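Local atomic coordinates of chemotaxis signal transduction protein (Thermoanaerobacter tengcongensis, PDB entry 2QDL), a protein that is the scaffolding protein CheW, which probably couples chemoreceptors to the histidine kinase CheA in bacterial chemotaxis. Residues K12-F17 and I104-N109; F124-A129 and I136-L141. All coordinates share one frame; numbering follows the deposited sequence.

Contact 1 (K12-F17 and I104-N109)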
loop_
_atom_site.group_PDB
_atom_site.type_symbol
_atom_site.label_atom_id
_atom_site.label_comp_id
_atom_site.label_asym_id
_atom_site.label_seq_id
_atom_site.Cartn_x
_atom_site.Cartn_y
_atom_site.Cartn_z
ATOM N N LYS A 12 4.553 16.621 -4.304
ATOM C CA LYS A 12 4.344 15.210 -3.953
ATOM C C LYS A 12 2.843 14.880 -4.068
ATOM O O LYS A 12 1.989 15.595 -3.492
ATOM C CB LYS A 12 4.882 14.895 -2.545
ATOM C CG LYS A 12 4.807 13.404 -2.149
ATOM C CD LYS A 12 5.441 13.164 -0.775
ATOM C CE LYS A 12 5.583 11.698 -0.454
ATOM N NZ LYS A 12 6.660 11.026 -1.289
ATOM N N LYS A 13 2.506 13.840 -4.828
ATOM C CA LYS A 13 1.101 13.413 -4.950
ATOM C C LYS A 13 0.935 12.068 -4.241
ATOM O O LYS A 13 1.641 11.101 -4.558
ATOM C CB LYS A 13 0.650 13.306 -6.404
ATOM C CG LYS A 13 0.965 14.511 -7.271
ATOM C CD LYS A 13 -0.196 15.459 -7.435
ATOM C CE LYS A 13 -0.962 15.145 -8.751
ATOM N NZ LYS A 13 -1.971 16.211 -9.120
ATOM N N ILE A 14 0.046 12.038 -3.251
ATOM C CA ILE A 14 -0.264 10.811 -2.526
ATOM C C ILE A 14 -1.620 10.251 -2.975
ATOM O O ILE A 14 -2.619 10.967 -3.016
ATOM C CB ILE A 14 -0.283 11.023 -0.976
ATOM C CG1 ILE A 14 1.022 11.649 -0.473
ATOM C CG2 ILE A 14 -0.531 9.721 -0.288
ATOM C CD1 ILE A 14 2.256 10.935 -0.913
ATOM N N VAL A 15 -1.626 8.974 -3.341
ATOM C CA VAL A 15 -2.858 8.203 -3.553
ATOM C C VAL A 15 -3.327 7.735 -2.192
ATOM O O VAL A 15 -2.585 7.038 -1.458
ATOM C CB VAL A 15 -2.588 6.978 -4.468
ATOM C CG1 VAL A 15 -3.857 6.213 -4.758
ATOM C CG2 VAL A 15 -1.931 7.446 -5.765
ATOM N N VAL A 16 -4.547 8.156 -1.856
ATOM C CA VAL A 16 -5.159 7.895 -0.567
ATOM C C VAL A 16 -6.215 6.811 -0.751
ATOM O O VAL A 16 -7.063 6.874 -1.656
ATOM C CB VAL A 16 -5.767 9.189 0.077
ATOM C CG1 VAL A 16 -6.402 8.893 1.448
ATOM C CG2 VAL A 16 -4.705 10.258 0.248
ATOM N N PHE A 17 -6.127 5.798 0.096
ATOM C CA PHE A 17 -7.017 4.683 0.071
ATOM C C PHE A 17 -7.430 4.376 1.494
ATOM O O PHE A 17 -6.780 4.784 2.454
ATOM C CB PHE A 17 -6.363 3.458 -0.611
ATOM C CG PHE A 17 -4.956 3.114 -0.108
ATOM C CD1 PHE A 17 -4.771 2.187 0.916
ATOM C CD2 PHE A 17 -3.837 3.716 -0.668
ATOM C CE1 PHE A 17 -3.464 1.845 1.354
ATOM C CE2 PHE A 17 -2.542 3.394 -0.243
ATOM C CZ PHE A 17 -2.352 2.463 0.758
ATOM N N ILE A 104 -3.929 13.443 -3.574
ATOM C CA ILE A 104 -3.662 14.755 -3.005
ATOM C C ILE A 104 -2.200 15.210 -3.090
ATOM O O ILE A 104 -1.300 14.420 -2.886
ATOM C CB ILE A 104 -4.195 14.893 -1.554
ATOM C CG1 ILE A 104 -3.631 13.825 -0.640
ATOM C CG2 ILE A 104 -5.733 14.857 -1.549
ATOM C CD1 ILE A 104 -4.072 14.053 0.762
ATOM N N PRO A 105 -1.994 16.510 -3.387
ATOM C CA PRO A 105 -0.674 17.124 -3.373
ATOM C C PRO A 105 -0.305 17.505 -1.956
ATOM O O PRO A 105 -1.156 17.955 -1.191
ATOM C CB PRO A 105 -0.875 18.384 -4.211
ATOM C CG PRO A 105 -2.312 18.789 -3.903
ATOM C CD PRO A 105 -3.060 17.481 -3.736
ATOM N N ILE A 106 0.949 17.314 -1.587
ATOM C CA ILE A 106 1.365 17.665 -0.239
ATOM C C ILE A 106 2.806 18.102 -0.221
ATOM O O ILE A 106 3.624 17.644 -1.034
ATOM C CB ILE A 106 1.159 16.505 0.797
ATOM C CG1 ILE A 106 2.065 15.322 0.480
ATOM C CG2 ILE A 106 -0.298 16.046 0.819
ATOM C CD1 ILE A 106 2.185 14.363 1.645
ATOM N N ASP A 107 3.129 18.956 0.734
ATOM C CA ASP A 107 4.530 19.295 0.998
ATOM C C ASP A 107 5.227 18.112 1.695
ATOM O O ASP A 107 4.870 17.718 2.804
ATOM C CB ASP A 107 4.588 20.524 1.889
ATOM C CG ASP A 107 5.957 21.155 1.949
ATOM O OD1 ASP A 107 7.016 20.491 1.685
ATOM O OD2 ASP A 107 5.946 22.364 2.273
ATOM N N GLU A 108 6.221 17.545 1.029
ATOM C CA GLU A 108 6.966 16.421 1.573
ATOM C C GLU A 108 7.517 16.707 2.980
ATOM O O GLU A 108 7.715 15.788 3.790
ATOM C CB GLU A 108 8.084 16.054 0.618
ATOM C CG GLU A 108 8.850 14.826 1.029
ATOM C CD GLU A 108 10.203 14.720 0.353
ATOM O OE1 GLU A 108 10.643 13.566 0.202
ATOM O OE2 GLU A 108 10.808 15.766 -0.016
ATOM N N ASN A 109 7.704 17.991 3.274
ATOM C CA ASN A 109 8.255 18.467 4.553
ATOM C C ASN A 109 7.227 18.602 5.667
ATOM O O ASN A 109 7.562 18.920 6.812
ATOM C CB ASN A 109 8.982 19.800 4.335
ATOM C CG ASN A 109 10.096 19.688 3.295
ATOM O OD1 ASN A 109 11.077 18.955 3.502
ATOM N ND2 ASN A 109 9.950 20.422 2.161
HETATM O O HOH W 1 5.473 18.865 -2.627
#
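Lys12 O takes the backbone N-H of Ile106 at an N to O distance of 2.8 Å, and the CA-H of Pro105 reaches the same oxygen, CA to O 3.1 Å. Two residues on, Ile14 and Ile104 form a reciprocal pair: Ile14 N gives to Ile104 O at 2.8 Å with a nearly straight N-H...O angle of 169°, and Ile104 N gives back to Ile14 O. Lys13 and Pro105 sit between as a non-hydrogen-bonded antiparallel pair; the missing N-H of Pro105 costs no bond to 12-17. Where a direct bond from Lys12 N would fall, a water steps in, accepting from that nitrogen and donating to Ile106 O.

On the face carrying Lys12, Ile14, Ile104 and Ile106, the contact is mainly apolar. Ile106 has CG1 between its backbone N and carbonyl carbon (chi1 66°), which brings the end of the branch back toward the neighbouring strand, and CD1 meets Ile14 CG1 at 3.6 Å. Val16 lays CG2 against Ile104 CG1 at 3.8 Å. The stem of Lys12 runs alongside Ile106, and its CD brushes Glu108 CB at 4.2 Å; the ammonium is held by a salt bridge to Asp27. Beyond the strand end, Asp107 OD1 accepts from Asn109 N and ND2, the first closing an Asx turn.

This is an antiparallel pairing within the curled CheW beta-barrel sheet: strand 12-19 is shared between strand 91-106 here and strand 22-27 on its other side, while Val16 and Ile104 pack on Ile136 of strand 134-139.

Contact 2 (F124-A129 and I136-L141)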
loop_
_atom_site.group_PDB
_atom_site.type_symbol
_atom_site.label_atom_id
_atom_site.label_comp_id
_atom_site.label_asym_id
_atom_site.label_seq_id
_atom_site.Cartn_x
_atom_site.Cartn_y
_atom_site.Cartn_z
ATOM N N PHE A 124 6.182 -0.752 8.985
ATOM C CA PHE A 124 5.311 -0.610 7.800
ATOM C C PHE A 124 5.003 0.855 7.513
ATOM O O PHE A 124 4.198 1.162 6.618
ATOM C CB PHE A 124 3.987 -1.354 8.007
ATOM C CG PHE A 124 4.137 -2.838 8.325
ATOM C CD1 PHE A 124 4.883 -3.685 7.498
ATOM C CD2 PHE A 124 3.476 -3.393 9.437
ATOM C CE1 PHE A 124 4.996 -5.039 7.799
ATOM C CE2 PHE A 124 3.564 -4.722 9.721
ATOM C CZ PHE A 124 4.334 -5.569 8.903
ATOM N N VAL A 125 5.585 1.755 8.292
ATOM C CA VAL A 125 5.263 3.186 8.175
ATOM C C VAL A 125 6.451 3.985 7.673
ATOM O O VAL A 125 7.547 3.940 8.278
ATOM C CB VAL A 125 4.805 3.784 9.528
ATOM C CG1 VAL A 125 4.486 5.315 9.411
ATOM C CG2 VAL A 125 3.626 3.012 10.085
ATOM N N GLU A 126 6.260 4.699 6.562
ATOM C CA GLU A 126 7.319 5.588 6.041
ATOM C C GLU A 126 7.285 6.939 6.776
ATOM O O GLU A 126 8.314 7.474 7.198
ATOM C CB GLU A 126 7.165 5.804 4.530
ATOM C CG GLU A 126 8.089 6.911 3.959
ATOM C CD GLU A 126 7.962 7.050 2.468
ATOM O OE1 GLU A 126 8.092 6.019 1.757
ATOM O OE2 GLU A 126 7.714 8.184 1.999
ATOM N N GLY A 127 6.087 7.498 6.915
ATOM C CA GLY A 127 5.939 8.775 7.566
ATOM C C GLY A 127 4.468 9.029 7.774
ATOM O O GLY A 127 3.622 8.246 7.336
ATOM N N ILE A 128 4.168 10.125 8.456
ATOM C CA ILE A 128 2.789 10.477 8.733
ATOM C C ILE A 128 2.508 11.862 8.155
ATOM O O ILE A 128 3.161 12.833 8.512
ATOM C CB ILE A 128 2.463 10.454 10.266
ATOM C CG1 ILE A 128 3.103 9.220 10.952
ATOM C CG2 ILE A 128 0.947 10.681 10.489
ATOM C CD1 ILE A 128 2.223 8.428 11.879
ATOM N N ALA A 129 1.534 11.907 7.268
ATOM C CA ALA A 129 1.055 13.120 6.645
ATOM C C ALA A 129 -0.286 13.492 7.272
ATOM O O ALA A 129 -0.950 12.678 7.918
ATOM C CB ALA A 129 0.914 12.900 5.139
ATOM N N ILE A 136 -2.823 10.657 7.760
ATOM C CA ILE A 136 -2.556 9.690 6.716
ATOM C C ILE A 136 -1.176 9.093 6.912
ATOM O O ILE A 136 -0.177 9.766 6.743
ATOM C CB ILE A 136 -2.665 10.270 5.303
ATOM C CG1 ILE A 136 -3.916 11.136 5.164
ATOM C CG2 ILE A 136 -2.663 9.121 4.266
ATOM C CD1 ILE A 136 -4.069 11.739 3.797
ATOM N N ILE A 137 -1.150 7.805 7.218
ATOM C CA ILE A 137 0.077 7.044 7.284
ATOM C C ILE A 137 0.481 6.656 5.894
ATOM O O ILE A 137 -0.288 6.040 5.169
ATOM C CB ILE A 137 -0.064 5.777 8.169
ATOM C CG1 ILE A 137 -0.044 6.198 9.637
ATOM C CG2 ILE A 137 1.047 4.766 7.861
ATOM C CD1 ILE A 137 -0.601 5.215 10.553
ATOM N N ILE A 138 1.696 7.055 5.530
ATOM C CA ILE A 138 2.298 6.663 4.300
ATOM C C ILE A 138 2.975 5.328 4.577
ATOM O O ILE A 138 3.871 5.215 5.455
ATOM C CB ILE A 138 3.303 7.734 3.764
ATOM C CG1 ILE A 138 2.570 9.056 3.516
ATOM C CG2 ILE A 138 3.949 7.224 2.479
ATOM C CD1 ILE A 138 3.476 10.150 3.097
ATOM N N ILE A 139 2.546 4.318 3.840
ATOM C CA ILE A 139 3.018 2.957 4.052
ATOM C C ILE A 139 4.412 2.749 3.465
ATOM O O ILE A 139 4.720 3.251 2.381
ATOM C CB ILE A 139 2.014 1.932 3.453
ATOM C CG1 ILE A 139 0.740 1.890 4.322
ATOM C CG2 ILE A 139 2.696 0.517 3.206
ATOM C CD1 ILE A 139 -0.439 1.197 3.633
ATOM N N LYS A 140 5.254 2.034 4.196
ATOM C CA LYS A 140 6.562 1.624 3.705
ATOM C C LYS A 140 6.397 0.238 3.145
ATOM O O LYS A 140 5.928 -0.675 3.839
ATOM C CB LYS A 140 7.596 1.630 4.853
ATOM C CG LYS A 140 8.957 1.061 4.513
ATOM C CD LYS A 140 9.926 1.055 5.714
ATOM C CE LYS A 140 10.438 2.469 6.034
ATOM N NZ LYS A 140 11.385 2.552 7.237
ATOM N N LEU A 141 6.768 0.079 1.876
ATOM C CA LEU A 141 6.576 -1.177 1.161
ATOM C C LEU A 141 7.636 -2.231 1.439
ATOM O O LEU A 141 7.376 -3.417 1.255
ATOM C CB LEU A 141 6.557 -0.927 -0.348
ATOM C CG LEU A 141 5.516 0.070 -0.882
ATOM C CD1 LEU A 141 5.753 0.330 -2.348
ATOM C CD2 LEU A 141 4.082 -0.379 -0.581
HETATM O O HOH W 2 6.300 4.619 0.624
#
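Five backbone hydrogen bonds join 124-129 to 136-141 as the two arms of an antiparallel hairpin. Ala129 and Ile136 exchange a pair, the bond from Ile136 N to Ala129 O being 2.8 Å long. Further along, Ile138 N gives to Gly127 O, while Ile138 O receives Glu126 N at 2.7 Å. Two residues, Glu126 and Gly127, are thus set opposite the single Ile138, which makes a classic beta bulge that shifts the register by one where the chain turns a corner. Past the bulge, Lys140 N still reaches Phe124 O, but from well above the carbonyl plane, with a C=O...N angle of only 117°.

A water links the exposed Glu126 to the backbone of the other strand: it donates to Glu126 OE1 and to Ile139 O. The extended Glu126 chain, with CG anti to the backbone N (chi1 170°), crosses Ile138 at a slant, and OE2 lies 3.9 Å from Ile138 CG2.

Apolar contacts occur on both faces. Ile137 is touched on two branches: its CG2 sits 3.8 Å from both Val125 CG1 and Val125 CG2, the two side chains crossing at about a right angle, while the side chain runs alongside that of Ile128, Ile137 CG1 lying 3.9 Å from Ile128 CD1. On the other face Ala129 CB lies 4.3 Å from Ile138 CD1, next to Ile136.

Strand 134-139 continues the barrel by pairing in parallel with strand 22-27, where Ile137 and Ile139 make backbone hydrogen bonds with Gly25. Ile139 and Phe124 both pack on helix 66-70, the ring of Phe124 meeting that of Phe70, while Ala129 and Ile136 turn to strand 91-106.

Overall arrangement
Contact 1 and contact 2 belong to one curled sheet and lie with their centres 11 Å apart, meeting through side chains. Ile136 CD1 meets two residues of contact 1: it lies 3.8 Å from Ile104 CD1 and 3.9 Å from Val16 CG2. Ile106 CD1 also touches Ala129 CB at 4.0 Å, and Phe17 CZ comes closest, 3.7 Å from Ile139 CD1. Strand 22-27 links the two pairings, antiparallel to 12-19 and parallel to 134-139. Contact 1 is the more open, partly buried and close to a glycerol that probably came from the crystallisation liquor, whereas contact 2 is buried nearer the centre of the chain.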